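Local atomic coordinates of aldehyde Dehydrogenase (Burkholderia cenocepacia, PDB entry 4O6R), a protein that probably oxidises aldehydes to carboxylic acids with NAD(P)+ as cofactor, and binds adenosine monophosphate in a nucleotide pocket. Residues Arg25-Val30 / Ile39-Ala44; Ala48-Ala53 / Gln218-His223; Asp55-Ala60 / Gly174-Leu179; Pro62-Met67 / Gly200-Val205. One frame throughout, in Å; residues are numbered along the deposited sequence.

Interaction 1 (Arg25-Val30 / Ile39-Ala44)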
loop_
_atom_site.group_PDB
_atom_site.type_symbol
_atom_site.label_atom_id
_atom_site.label_comp_id
_atom_site.label_asym_id
_atom_site.label_seq_id
_atom_site.Cartn_x
_atom_site.Cartn_y
_atom_site.Cartn_z
ATOM N N ARG A 25 47.335 -7.505 -10.857
ATOM C CA ARG A 25 47.499 -8.345 -12.042
ATOM C C ARG A 25 47.312 -9.839 -11.725
ATOM O O ARG A 25 47.723 -10.698 -12.508
ATOM C CB ARG A 25 48.843 -8.049 -12.755
ATOM N N GLY A 26 46.666 -10.139 -10.600
ATOM C CA GLY A 26 46.373 -11.508 -10.218
ATOM C C GLY A 26 45.272 -12.126 -11.066
ATOM O O GLY A 26 44.417 -11.422 -11.637
ATOM N N THR A 27 45.298 -13.446 -11.149
ATOM C CA THR A 27 44.255 -14.198 -11.803
ATOM C C THR A 27 43.810 -15.394 -10.982
ATOM O O THR A 27 44.489 -15.810 -10.040
ATOM C CB THR A 27 44.701 -14.712 -13.171
ATOM O OG1 THR A 27 45.860 -15.525 -13.007
ATOM C CG2 THR A 27 45.001 -13.557 -14.072
ATOM N N ILE A 28 42.652 -15.917 -11.370
ATOM C CA ILE A 28 42.084 -17.135 -10.816
ATOM C C ILE A 28 41.681 -18.080 -11.949
ATOM O O ILE A 28 41.112 -17.637 -12.948
ATOM C CB ILE A 28 40.890 -16.799 -9.941
ATOM C CG1 ILE A 28 41.402 -16.158 -8.638
ATOM C CG2 ILE A 28 40.101 -18.053 -9.634
ATOM C CD1 ILE A 28 40.339 -15.500 -7.784
ATOM N N ASP A 29 41.990 -19.369 -11.797
ATOM C CA ASP A 29 41.616 -20.360 -12.812
ATOM C C ASP A 29 40.142 -20.746 -12.629
ATOM O O ASP A 29 39.713 -21.019 -11.509
ATOM C CB ASP A 29 42.485 -21.623 -12.715
ATOM C CG ASP A 29 43.885 -21.455 -13.294
ATOM O OD1 ASP A 29 44.301 -20.363 -13.730
ATOM O OD2 ASP A 29 44.595 -22.476 -13.320
ATOM N N VAL A 30 39.384 -20.749 -13.728
ATOM C CA VAL A 30 37.974 -21.123 -13.713
ATOM C C VAL A 30 37.883 -22.489 -14.340
ATOM O O VAL A 30 38.339 -22.686 -15.467
ATOM C CB VAL A 30 37.102 -20.147 -14.492
ATOM C CG1 VAL A 30 35.644 -20.619 -14.503
ATOM C CG2 VAL A 30 37.222 -18.759 -13.866
ATOM N N ILE A 39 38.805 -23.570 -18.084
ATOM C CA ILE A 39 38.085 -22.842 -19.111
ATOM C C ILE A 39 38.909 -21.617 -19.478
ATOM O O ILE A 39 39.214 -21.387 -20.629
ATOM C CB ILE A 39 36.680 -22.429 -18.629
ATOM C CG1 ILE A 39 35.834 -23.672 -18.303
ATOM C CG2 ILE A 39 35.961 -21.579 -19.676
ATOM C CD1 ILE A 39 34.601 -23.352 -17.495
ATOM N N THR A 40 39.305 -20.856 -18.477
ATOM C CA THR A 40 40.036 -19.626 -18.690
ATOM C C THR A 40 40.562 -19.160 -17.352
ATOM O O THR A 40 40.182 -19.691 -16.305
ATOM C CB THR A 40 39.116 -18.515 -19.261
ATOM O OG1 THR A 40 39.873 -17.321 -19.493
ATOM C CG2 THR A 40 37.929 -18.170 -18.255
ATOM N N LYS A 41 41.412 -18.141 -17.392
ATOM C CA LYS A 41 41.774 -17.392 -16.200
ATOM C C LYS A 41 40.928 -16.127 -16.176
ATOM O O LYS A 41 40.652 -15.558 -17.232
ATOM C CB LYS A 41 43.279 -17.019 -16.232
ATOM C CG LYS A 41 44.204 -18.213 -16.422
ATOM C CD LYS A 41 45.676 -17.799 -16.379
ATOM C CE LYS A 41 46.584 -19.012 -16.287
ATOM N NZ LYS A 41 46.442 -19.712 -14.976
ATOM N N ILE A 42 40.498 -15.697 -14.988
ATOM C CA ILE A 42 39.847 -14.396 -14.840
ATOM C C ILE A 42 40.731 -13.456 -14.025
ATOM O O ILE A 42 41.557 -13.900 -13.240
ATOM C CB ILE A 42 38.495 -14.478 -14.102
ATOM C CG1 ILE A 42 38.631 -15.241 -12.787
ATOM C CG2 ILE A 42 37.431 -15.085 -15.005
ATOM C CD1 ILE A 42 37.625 -14.827 -11.752
ATOM N N ALA A 43 40.541 -12.160 -14.202
ATOM C CA ALA A 43 41.159 -11.200 -13.318
ATOM C C ALA A 43 40.661 -11.397 -11.867
ATOM O O ALA A 43 39.477 -11.668 -11.638
ATOM C CB ALA A 43 40.908 -9.794 -13.823
ATOM N N ALA A 44 41.583 -11.321 -10.903
ATOM C CA ALA A 44 41.286 -11.567 -9.480
ATOM C C ALA A 44 41.288 -10.265 -8.674
ATOM O O ALA A 44 42.353 -9.733 -8.310
ATOM C CB ALA A 44 42.304 -12.535 -8.904
HETATM O O HOH W 1 45.000 -9.191 -8.441
HETATM O O HOH W 2 46.041 -22.522 -15.917
#

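Interaction 2 (Ala48-Ala53 / Gln218-His223). With AMP (adenosine monophosphate), chain E.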
loop_
_atom_site.group_PDB
_atom_site.type_symbol
_atom_site.label_atom_id
_atom_site.label_comp_id
_atom_site.label_asym_id
_atom_site.label_seq_id
_atom_site.Cartn_x
_atom_site.Cartn_y
_atom_site.Cartn_z
ATOM N N ALA A 48 42.175 -3.163 -3.450
ATOM C CA ALA A 48 42.389 -1.976 -4.283
ATOM C C ALA A 48 41.384 -1.896 -5.434
ATOM O O ALA A 48 40.981 -0.806 -5.841
ATOM C CB ALA A 48 43.813 -1.956 -4.815
ATOM N N ASP A 49 40.966 -3.042 -5.953
ATOM C CA ASP A 49 40.005 -3.067 -7.054
ATOM C C ASP A 49 38.606 -2.786 -6.551
ATOM O O ASP A 49 37.841 -2.064 -7.179
ATOM C CB ASP A 49 40.018 -4.425 -7.740
ATOM C CG ASP A 49 41.381 -4.757 -8.340
ATOM O OD1 ASP A 49 41.796 -4.064 -9.308
ATOM O OD2 ASP A 49 42.030 -5.693 -7.818
ATOM N N VAL A 50 38.276 -3.352 -5.402
ATOM C CA VAL A 50 37.031 -2.988 -4.745
ATOM C C VAL A 50 36.966 -1.477 -4.505
ATOM O O VAL A 50 35.929 -0.850 -4.745
ATOM C CB VAL A 50 36.835 -3.753 -3.427
ATOM C CG1 VAL A 50 35.632 -3.215 -2.678
ATOM C CG2 VAL A 50 36.669 -5.229 -3.728
ATOM N N ASP A 51 38.070 -0.886 -4.067
ATOM C CA ASP A 51 38.110 0.575 -3.907
ATOM C C ASP A 51 37.809 1.335 -5.204
ATOM O O ASP A 51 37.017 2.247 -5.213
ATOM C CB ASP A 51 39.448 1.036 -3.312
ATOM C CG ASP A 51 39.623 0.609 -1.857
ATOM O OD1 ASP A 51 38.634 0.162 -1.261
ATOM O OD2 ASP A 51 40.757 0.685 -1.315
ATOM N N LEU A 52 38.419 0.910 -6.306
ATOM C CA LEU A 52 38.162 1.516 -7.599
ATOM C C LEU A 52 36.693 1.367 -7.995
ATOM O O LEU A 52 36.104 2.293 -8.528
ATOM C CB LEU A 52 39.069 0.907 -8.679
ATOM C CG LEU A 52 40.550 1.249 -8.545
ATOM C CD1 LEU A 52 41.355 0.448 -9.546
ATOM C CD2 LEU A 52 40.810 2.732 -8.759
ATOM N N ALA A 53 36.113 0.201 -7.728
ATOM C CA ALA A 53 34.721 -0.060 -8.061
ATOM C C ALA A 53 33.768 0.790 -7.247
ATOM O O ALA A 53 32.817 1.322 -7.791
ATOM C CB ALA A 53 34.414 -1.538 -7.880
ATOM N N GLN A 218 35.738 -9.344 1.609
ATOM C CA GLN A 218 35.944 -8.733 2.931
ATOM C C GLN A 218 36.053 -7.204 2.792
ATOM O O GLN A 218 35.495 -6.461 3.592
ATOM C CB GLN A 218 37.201 -9.300 3.589
ATOM C CG GLN A 218 37.430 -8.886 5.017
ATOM C CD GLN A 218 36.440 -9.515 5.974
ATOM O OE1 GLN A 218 35.987 -10.655 5.775
ATOM N NE2 GLN A 218 36.089 -8.773 7.030
ATOM N N ARG A 219 36.747 -6.731 1.765
ATOM C CA ARG A 219 36.880 -5.294 1.598
ATOM C C ARG A 219 35.516 -4.663 1.279
ATOM O O ARG A 219 35.172 -3.610 1.822
ATOM C CB ARG A 219 37.902 -4.939 0.512
ATOM C CG ARG A 219 38.071 -3.447 0.268
ATOM C CD ARG A 219 38.363 -2.653 1.539
ATOM N NE ARG A 219 38.528 -1.239 1.236
ATOM C CZ ARG A 219 38.477 -0.257 2.122
ATOM N NH1 ARG A 219 38.282 -0.505 3.408
ATOM N NH2 ARG A 219 38.612 0.997 1.714
ATOM N N LEU A 220 34.765 -5.298 0.379
ATOM C CA LEU A 220 33.420 -4.815 0.019
ATOM C C LEU A 220 32.526 -4.667 1.280
ATOM O O LEU A 220 31.883 -3.636 1.481
ATOM C CB LEU A 220 32.762 -5.768 -1.002
ATOM C CG LEU A 220 31.445 -5.291 -1.637
ATOM C CD1 LEU A 220 31.550 -3.868 -2.198
ATOM C CD2 LEU A 220 31.041 -6.249 -2.757
ATOM N N ALA A 221 32.498 -5.696 2.121
ATOM C CA ALA A 221 31.696 -5.673 3.358
ATOM C C ALA A 221 32.165 -4.594 4.332
ATOM O O ALA A 221 31.340 -4.017 5.036
ATOM C CB ALA A 221 31.704 -7.039 4.028
ATOM N N GLU A 222 33.481 -4.334 4.388
ATOM C CA GLU A 222 34.045 -3.317 5.294
ATOM C C GLU A 222 34.024 -1.910 4.744
ATOM O O GLU A 222 34.269 -0.974 5.474
ATOM C CB GLU A 222 35.497 -3.635 5.632
ATOM C CG GLU A 222 35.652 -4.875 6.472
ATOM C CD GLU A 222 37.091 -5.348 6.643
ATOM O OE1 GLU A 222 38.023 -4.772 6.035
ATOM O OE2 GLU A 222 37.261 -6.360 7.352
ATOM N N HIS A 223 33.780 -1.737 3.450
ATOM C CA HIS A 223 34.058 -0.451 2.807
ATOM C C HIS A 223 33.195 0.682 3.394
ATOM O O HIS A 223 31.974 0.540 3.488
ATOM C CB HIS A 223 33.845 -0.544 1.297
ATOM C CG HIS A 223 34.584 0.509 0.529
ATOM N ND1 HIS A 223 34.280 1.847 0.627
ATOM C CD2 HIS A 223 35.643 0.425 -0.317
ATOM C CE1 HIS A 223 35.101 2.545 -0.142
ATOM N NE2 HIS A 223 35.940 1.703 -0.723
HETATM P P AMP E . 30.488 -18.843 1.411
HETATM O O1P AMP E . 29.193 -18.708 2.135
HETATM O O2P AMP E . 31.693 -18.460 2.297
HETATM O O3P AMP E . 30.600 -20.167 0.633
HETATM O "O5'" AMP E . 30.539 -17.732 0.191
HETATM C "C5'" AMP E . 29.494 -17.217 -0.680
HETATM C "C4'" AMP E . 30.059 -15.932 -1.356
HETATM O "O4'" AMP E . 30.698 -15.129 -0.343
HETATM C "C3'" AMP E . 31.136 -16.110 -2.435
HETATM O "O3'" AMP E . 31.040 -15.176 -3.558
HETATM C "C2'" AMP E . 32.438 -15.946 -1.632
HETATM O "O2'" AMP E . 33.629 -15.621 -2.384
HETATM C "C1'" AMP E . 32.079 -14.878 -0.603
HETATM N N9 AMP E . 32.904 -14.869 0.654
HETATM C C8 AMP E . 33.635 -15.890 1.192
HETATM N N7 AMP E . 34.282 -15.481 2.332
HETATM C C5 AMP E . 33.966 -14.175 2.560
HETATM C C6 AMP E . 34.268 -13.121 3.574
HETATM N N6 AMP E . 35.070 -13.354 4.621
HETATM N N1 AMP E . 33.731 -11.893 3.454
HETATM C C2 AMP E . 32.928 -11.619 2.416
HETATM N N3 AMP E . 32.618 -12.513 1.450
HETATM C C4 AMP E . 33.074 -13.783 1.447
HETATM O O HOH W 3 37.574 3.549 -2.018
#

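Interaction 3 (Asp55-Ala60 / Gly174-Leu179)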
loop_
_atom_site.group_PDB
_atom_site.type_symbol
_atom_site.label_atom_id
_atom_site.label_comp_id
_atom_site.label_asym_id
_atom_site.label_seq_id
_atom_site.Cartn_x
_atom_site.Cartn_y
_atom_site.Cartn_z
ATOM N N ASP A 55 34.569 3.644 -5.757
ATOM C CA ASP A 55 34.771 5.015 -6.277
ATOM C C ASP A 55 33.923 5.295 -7.530
ATOM O O ASP A 55 33.264 6.326 -7.642
ATOM C CB ASP A 55 36.254 5.259 -6.583
ATOM C CG ASP A 55 37.098 5.406 -5.320
ATOM O OD1 ASP A 55 36.535 5.363 -4.207
ATOM O OD2 ASP A 55 38.332 5.583 -5.459
ATOM N N ALA A 56 33.952 4.372 -8.478
ATOM C CA ALA A 56 33.168 4.526 -9.716
ATOM C C ALA A 56 31.664 4.599 -9.439
ATOM O O ALA A 56 30.968 5.455 -9.975
ATOM C CB ALA A 56 33.477 3.383 -10.669
ATOM N N ALA A 57 31.176 3.687 -8.596
ATOM C CA ALA A 57 29.781 3.692 -8.202
ATOM C C ALA A 57 29.389 4.962 -7.452
ATOM O O ALA A 57 28.275 5.457 -7.633
ATOM C CB ALA A 57 29.452 2.459 -7.379
ATOM N N THR A 58 30.294 5.497 -6.625
ATOM C CA THR A 58 30.030 6.724 -5.911
ATOM C C THR A 58 29.884 7.906 -6.877
ATOM O O THR A 58 28.940 8.701 -6.788
ATOM C CB THR A 58 31.154 6.995 -4.904
ATOM O OG1 THR A 58 31.205 5.907 -3.974
ATOM C CG2 THR A 58 30.922 8.294 -4.153
ATOM N N ARG A 59 30.831 8.024 -7.810
ATOM C CA ARG A 59 30.749 9.078 -8.838
ATOM C C ARG A 59 29.452 8.999 -9.663
ATOM O O ARG A 59 28.888 10.017 -10.041
ATOM C CB ARG A 59 31.961 8.994 -9.780
ATOM C CG ARG A 59 33.268 9.370 -9.092
ATOM C CD ARG A 59 34.388 9.597 -10.093
ATOM N NE ARG A 59 34.681 8.395 -10.882
ATOM C CZ ARG A 59 35.553 7.449 -10.554
ATOM N NH1 ARG A 59 36.268 7.525 -9.434
ATOM N NH2 ARG A 59 35.742 6.419 -11.363
ATOM N N ALA A 60 29.024 7.776 -9.970
ATOM C CA ALA A 60 27.854 7.551 -10.842
ATOM C C ALA A 60 26.514 7.744 -10.131
ATOM O O ALA A 60 25.506 8.017 -10.781
ATOM C CB ALA A 60 27.926 6.172 -11.444
ATOM N N GLY A 174 17.373 2.951 -7.760
ATOM C CA GLY A 174 18.275 4.063 -7.871
ATOM C C GLY A 174 19.628 3.962 -7.178
ATOM O O GLY A 174 20.320 4.965 -7.059
ATOM N N ASN A 175 20.015 2.770 -6.741
ATOM C CA ASN A 175 21.350 2.556 -6.165
ATOM C C ASN A 175 22.337 2.244 -7.259
ATOM O O ASN A 175 21.952 1.779 -8.328
ATOM C CB ASN A 175 21.345 1.393 -5.201
ATOM C CG ASN A 175 20.360 1.584 -4.070
ATOM O OD1 ASN A 175 20.642 2.304 -3.118
ATOM N ND2 ASN A 175 19.181 0.955 -4.183
ATOM N N THR A 176 23.622 2.455 -6.985
ATOM C CA THR A 176 24.658 1.930 -7.872
ATOM C C THR A 176 25.239 0.721 -7.170
ATOM O O THR A 176 25.035 0.526 -5.958
ATOM C CB THR A 176 25.737 2.965 -8.203
ATOM O OG1 THR A 176 26.253 3.515 -6.984
ATOM C CG2 THR A 176 25.161 4.035 -9.076
ATOM N N VAL A 177 25.942 -0.101 -7.932
ATOM C CA VAL A 177 26.208 -1.475 -7.526
ATOM C C VAL A 177 27.656 -1.892 -7.691
ATOM O O VAL A 177 28.261 -1.627 -8.708
ATOM C CB VAL A 177 25.305 -2.479 -8.292
ATOM C CG1 VAL A 177 25.773 -3.921 -8.112
ATOM C CG2 VAL A 177 23.876 -2.324 -7.813
ATOM N N VAL A 178 28.192 -2.531 -6.658
ATOM C CA VAL A 178 29.445 -3.264 -6.761
ATOM C C VAL A 178 29.093 -4.698 -6.380
ATOM O O VAL A 178 28.686 -4.958 -5.244
ATOM C CB VAL A 178 30.520 -2.714 -5.823
ATOM C CG1 VAL A 178 31.784 -3.530 -5.943
ATOM C CG2 VAL A 178 30.772 -1.228 -6.143
ATOM N N LEU A 179 29.225 -5.593 -7.353
ATOM C CA LEU A 179 28.846 -6.959 -7.176
ATOM C C LEU A 179 30.094 -7.864 -7.233
ATOM O O LEU A 179 30.887 -7.799 -8.177
ATOM C CB LEU A 179 27.781 -7.366 -8.193
ATOM C CG LEU A 179 27.132 -8.755 -7.993
ATOM C CD1 LEU A 179 25.655 -8.761 -8.386
ATOM C CD2 LEU A 179 27.835 -9.789 -8.811
#

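Interaction 4 (Pro62-Met67 / Gly200-Val205)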
loop_
_atom_site.group_PDB
_atom_site.type_symbol
_atom_site.label_atom_id
_atom_site.label_comp_id
_atom_site.label_asym_id
_atom_site.label_seq_id
_atom_site.Cartn_x
_atom_site.Cartn_y
_atom_site.Cartn_z
ATOM N N PRO A 62 24.963 10.095 -8.114
ATOM C CA PRO A 62 24.085 11.258 -8.234
ATOM C C PRO A 62 23.260 11.281 -9.534
ATOM O O PRO A 62 22.066 11.453 -9.476
ATOM C CB PRO A 62 25.055 12.442 -8.149
ATOM C CG PRO A 62 26.196 11.955 -7.326
ATOM C CD PRO A 62 26.331 10.485 -7.729
ATOM N N ALA A 63 23.889 11.063 -10.684
ATOM C CA ALA A 63 23.167 11.038 -11.961
ATOM C C ALA A 63 22.262 9.814 -12.141
ATOM O O ALA A 63 21.250 9.878 -12.844
ATOM C CB ALA A 63 24.152 11.109 -13.109
ATOM N N TRP A 64 22.630 8.690 -11.538
ATOM C CA TRP A 64 21.782 7.502 -11.612
ATOM C C TRP A 64 20.524 7.642 -10.759
ATOM O O TRP A 64 19.407 7.354 -11.212
ATOM C CB TRP A 64 22.589 6.261 -11.220
ATOM C CG TRP A 64 21.827 4.997 -11.304
ATOM C CD1 TRP A 64 21.469 4.203 -10.249
ATOM C CD2 TRP A 64 21.344 4.360 -12.476
ATOM N NE1 TRP A 64 20.779 3.122 -10.692
ATOM C CE2 TRP A 64 20.688 3.181 -12.061
ATOM C CE3 TRP A 64 21.389 4.664 -13.845
ATOM C CZ2 TRP A 64 20.083 2.308 -12.959
ATOM C CZ3 TRP A 64 20.786 3.779 -14.750
ATOM C CH2 TRP A 64 20.154 2.619 -14.302
ATOM N N SER A 65 20.697 8.099 -9.525
ATOM C CA SER A 65 19.555 8.328 -8.667
ATOM C C SER A 65 18.689 9.489 -9.214
ATOM O O SER A 65 17.468 9.471 -9.032
ATOM C CB SER A 65 20.001 8.582 -7.225
ATOM O OG SER A 65 20.890 9.692 -7.113
ATOM N N ALA A 66 19.290 10.465 -9.903
ATOM C CA ALA A 66 18.509 11.598 -10.440
ATOM C C ALA A 66 17.743 11.273 -11.708
ATOM O O ALA A 66 16.819 12.000 -12.052
ATOM C CB ALA A 66 19.385 12.801 -10.719
ATOM N N MET A 67 18.160 10.238 -12.419
ATOM C CA MET A 67 17.466 9.774 -13.611
ATOM C C MET A 67 16.026 9.433 -13.205
ATOM O O MET A 67 15.815 8.812 -12.146
ATOM C CB MET A 67 18.176 8.527 -14.158
ATOM C CG MET A 67 17.621 7.995 -15.460
ATOM S SD MET A 67 18.498 6.526 -16.052
ATOM C CE MET A 67 20.092 7.282 -16.301
ATOM N N GLY A 200 22.998 0.420 -22.559
ATOM C CA GLY A 200 23.153 1.818 -22.208
ATOM C C GLY A 200 23.285 2.126 -20.719
ATOM O O GLY A 200 23.158 3.276 -20.325
ATOM N N PHE A 201 23.559 1.141 -19.872
ATOM C CA PHE A 201 23.799 1.486 -18.456
ATOM C C PHE A 201 25.021 2.403 -18.357
ATOM O O PHE A 201 26.082 2.107 -18.953
ATOM C CB PHE A 201 23.999 0.256 -17.592
ATOM C CG PHE A 201 22.721 -0.413 -17.190
ATOM C CD1 PHE A 201 22.055 -1.240 -18.076
ATOM C CD2 PHE A 201 22.190 -0.234 -15.931
ATOM C CE1 PHE A 201 20.885 -1.884 -17.717
ATOM C CE2 PHE A 201 20.991 -0.861 -15.564
ATOM C CZ PHE A 201 20.338 -1.692 -16.459
ATOM N N PRO A 202 24.883 3.544 -17.664
ATOM C CA PRO A 202 26.032 4.442 -17.566
ATOM C C PRO A 202 27.243 3.837 -16.840
ATOM O O PRO A 202 27.115 2.953 -15.995
ATOM C CB PRO A 202 25.491 5.661 -16.795
ATOM C CG PRO A 202 24.023 5.625 -17.023
ATOM C CD PRO A 202 23.636 4.179 -17.190
ATOM N N ALA A 203 28.419 4.283 -17.239
ATOM C CA ALA A 203 29.637 3.862 -16.605
ATOM C C ALA A 203 29.575 4.121 -15.101
ATOM O O ALA A 203 29.215 5.204 -14.639
ATOM C CB ALA A 203 30.826 4.609 -17.203
ATOM N N GLY A 204 29.946 3.102 -14.353
ATOM C CA GLY A 204 30.031 3.174 -12.900
ATOM C C GLY A 204 28.800 2.703 -12.192
ATOM O O GLY A 204 28.829 2.486 -10.987
ATOM N N VAL A 205 27.705 2.556 -12.920
ATOM C CA VAL A 205 26.440 2.188 -12.285
ATOM C C VAL A 205 26.491 0.733 -11.796
ATOM O O VAL A 205 25.971 0.435 -10.725
ATOM C CB VAL A 205 25.247 2.441 -13.227
ATOM C CG1 VAL A 205 23.924 1.882 -12.679
ATOM C CG2 VAL A 205 25.094 3.926 -13.424
#

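Interaction 1 (Arg25-Val30 / Ile39-Ala44)
Asp29 and Lys41 lie side by side on one face of a beta hairpin, their side chains pointing the same way. The lysine leaves its strand nearly extended and turns only at its last bond (chi4 -68°), which brings the amine round to the aspartate: NZ meets Asp29 OD1 at 2.6 Å, on the syn lone pair. A water bridges the pair, donating to Asp29 OD2 and accepting from Lys41 NZ, so both carboxylate oxygens take part. The methylene chain of Lys41 is used as well, with CG 3.4 Å from Asp29 OD1.

On the opposite face Ile28, Val30, Thr40 and Ile42 emerge together. Val30 and Ile42 meet at about a right angle, and Val30 CG2 rests 3.9 Å from Ile42 CG2. Nearer the open end of the hairpin, Ile28 CD1 reaches Ala44 CB at 3.7 Å. Leu187, at the start of helix 187-199, and Pro186 just before it receive Val30 and Ile42, while Ile28 touches Tyr212; its side chain also comes within about 4 Å of that of Glu183, an AMP-binding residue.

Between the faces runs antiparallel pairing, with the short strands at 149°. Ile28 and Ile42 form a hydrogen-bonded pair, exchanging Ile28 N to Ile42 O at 3.0 Å and Ile42 N to Ile28 O at 2.9 Å. Beyond it, Ala44 N bonds to Gly26 O from above the carbonyl plane. The chemistry is thus divided by face: the ion pair and its water hold the more exposed side, whereas mainly aliphatic groups pack the hairpin against Pro186, Leu187 and Tyr212, beside the AMP-binding region.

Interaction 2 (Ala48-Ala53 / Gln218-His223)
Arg219 leaves its helix with CG anti to the backbone N (chi1 179°) and then bends at the next bond (chi2 53°), a course that carries its guanidinium across to Asp51 on the neighbouring helix. The two segments belong to helices 47-66 and 213-222, the latter being one of the connections between parallel strands in the Rossmann-like cofactor domain of aldehyde dehydrogenases. The axes of helix 48-53 and helix 218-222 come within 9.2 Å.

The grip is side-on but ends on a single atom. Arg219 NE gives Asp51 OD1 a bond of 2.9 Å on the syn lone pair, and Arg219 NH2 reaches the same oxygen at 3.1 Å, on the syn side but tilted out of the carboxylate plane. OD1 lies almost in the guanidinium plane, yet the two flat groups stand steeply, 76° apart, so this is not the planar fork in which each oxygen takes one nitrogen. His223 completes the polar corner: Arg219 NH2 lies over one face of its imidazole, offset toward the rim, while Asp51 OD1 approaches the ring edge. The far nitrogen of that ring, ND1, is hydrogen-bonded to Gly225 N, which should help to fix the ring's rotation.

Beside the charged group Val50 supplies the apolar half. Its CG1 packs against Arg219 CG at 3.8 Å and reaches Leu220 CD1 at 4.2 Å. Leu220 in turn lies close to Lys180, an AMP-binding residue. Gln218, on helix 213-222, meets the nucleotide: it donates through NE2 to Glu222 OE2 at 2.7 Å, and its OE1 accepts from the adenine amine, AMP N6, at 3.1 Å.

Interaction 3 (Asp55-Ala60 / Gly174-Leu179)
Thr176 and Ala57 carry most of this contact, a strand threonine set against a helix alanine whose methyl is directed toward the strand. The threonine takes the rotamer that puts OG1 between its own backbone N and carbonyl carbon (chi1 53°), and from there the hydroxyl donates to Ala57 O at 2.9 Å. The bond meets the carbonyl well away from its axis, with a C=O...donor angle of 109°, and from above the carbonyl plane: the hydroxyl comes at the flank of a helical peptide group. Thr176 is buried, and the helix backbone provides its hydroxyl with a partner.

Beside the bond, the methyl of Ala57 closes against the same side chain, its CB 3.4 Å from Thr176 OG1 and 3.8 Å from Thr176 CB. The other branch of the threonine, CG2, faces one turn further along the helix and lies 4.2 Å from Ala60 CB. Two residues up the strand Val178 adds a smaller apolar touch, its CG2 4.1 Å from Ala57 CB. The small side chains of Ala57 and Ala60 are consistent with the 7.8 Å between the axes of helix 55-60 and strand 176-179.

Helix 55-60 runs nearly antiparallel to strand 176-179, against the parallel part of a mixed, Rossmann-like sheet. Strand 176-180 lies between strands 138-153 and 206-208. Helix 159-172, followed by a Schellman motif at Gly174, connects parallel strands 138-153 and 176-180 as a beta-alpha-beta crossover. Val177, pointing the other way, packs on Met167, Ala170 and Leu171 of that helix, so helices 47-66 and 159-172 sandwich the strand.

Interaction 4 (Pro62-Met67 / Gly200-Val205)
Trp64 meets Val205, Pro202 and Phe201 from a helical turn closed by the bond from Ala66 N to Pro62 O at 3.0 Å; no hydrogen bond joins the segments themselves. A chi1 of -178° turns the indole away from the backbone N and out from the helix, against the facing loop. Val205 comes over one face: its CG1 stands 3.6 Å from the centroid of the six-membered ring and only 16° off the normal, a CH-pi contact, while CG2 lies 3.8 Å from Trp64 CE3.

The loop between helix 187-199 and strand 206-208 shapes this surface, starting from a Schellman motif at Gly200 and turning through a type II beta turn, Pro202 to Val205, whose Val205 N bonds to Pro202 O at 3.2 Å. At the far end of the indole Trp64 CH2 touches Phe201 CE2 at 3.8 Å, the two ring planes inclined by 35°. Pro202 CD comes equally near Trp64 CZ3, and the two side chains cross at about a right angle. Met67 CE, from just past the helix, reaches Pro202 CG at 4.3 Å. Leu75 of helix 69-85 and Leu171 of helix 159-172 each touch both Trp64 and Phe201.

How the interactions relate
Helix 47-66 runs through interactions 2, 3 and 4, and the hairpin of interaction 1 precedes it in the chain. Interactions 3 and 4 are closest, with centres 8 Å apart, and are joined by a probable backbone hydrogen bond from Val177 N to Val205 O of 2.8 Å. Interaction 2 lies 12 Å from interaction 3 by centres and touches it where Leu220 CD2 meets Val178 O at 3.7 Å. Only interaction 2 holds a residue of the nucleotide pocket; the side chain of Ile28 in interaction 1 is about 9 Å from the AMP and that of Val178 in interaction 3 about 12 Å. Interaction 4 lies away from the nucleotide site.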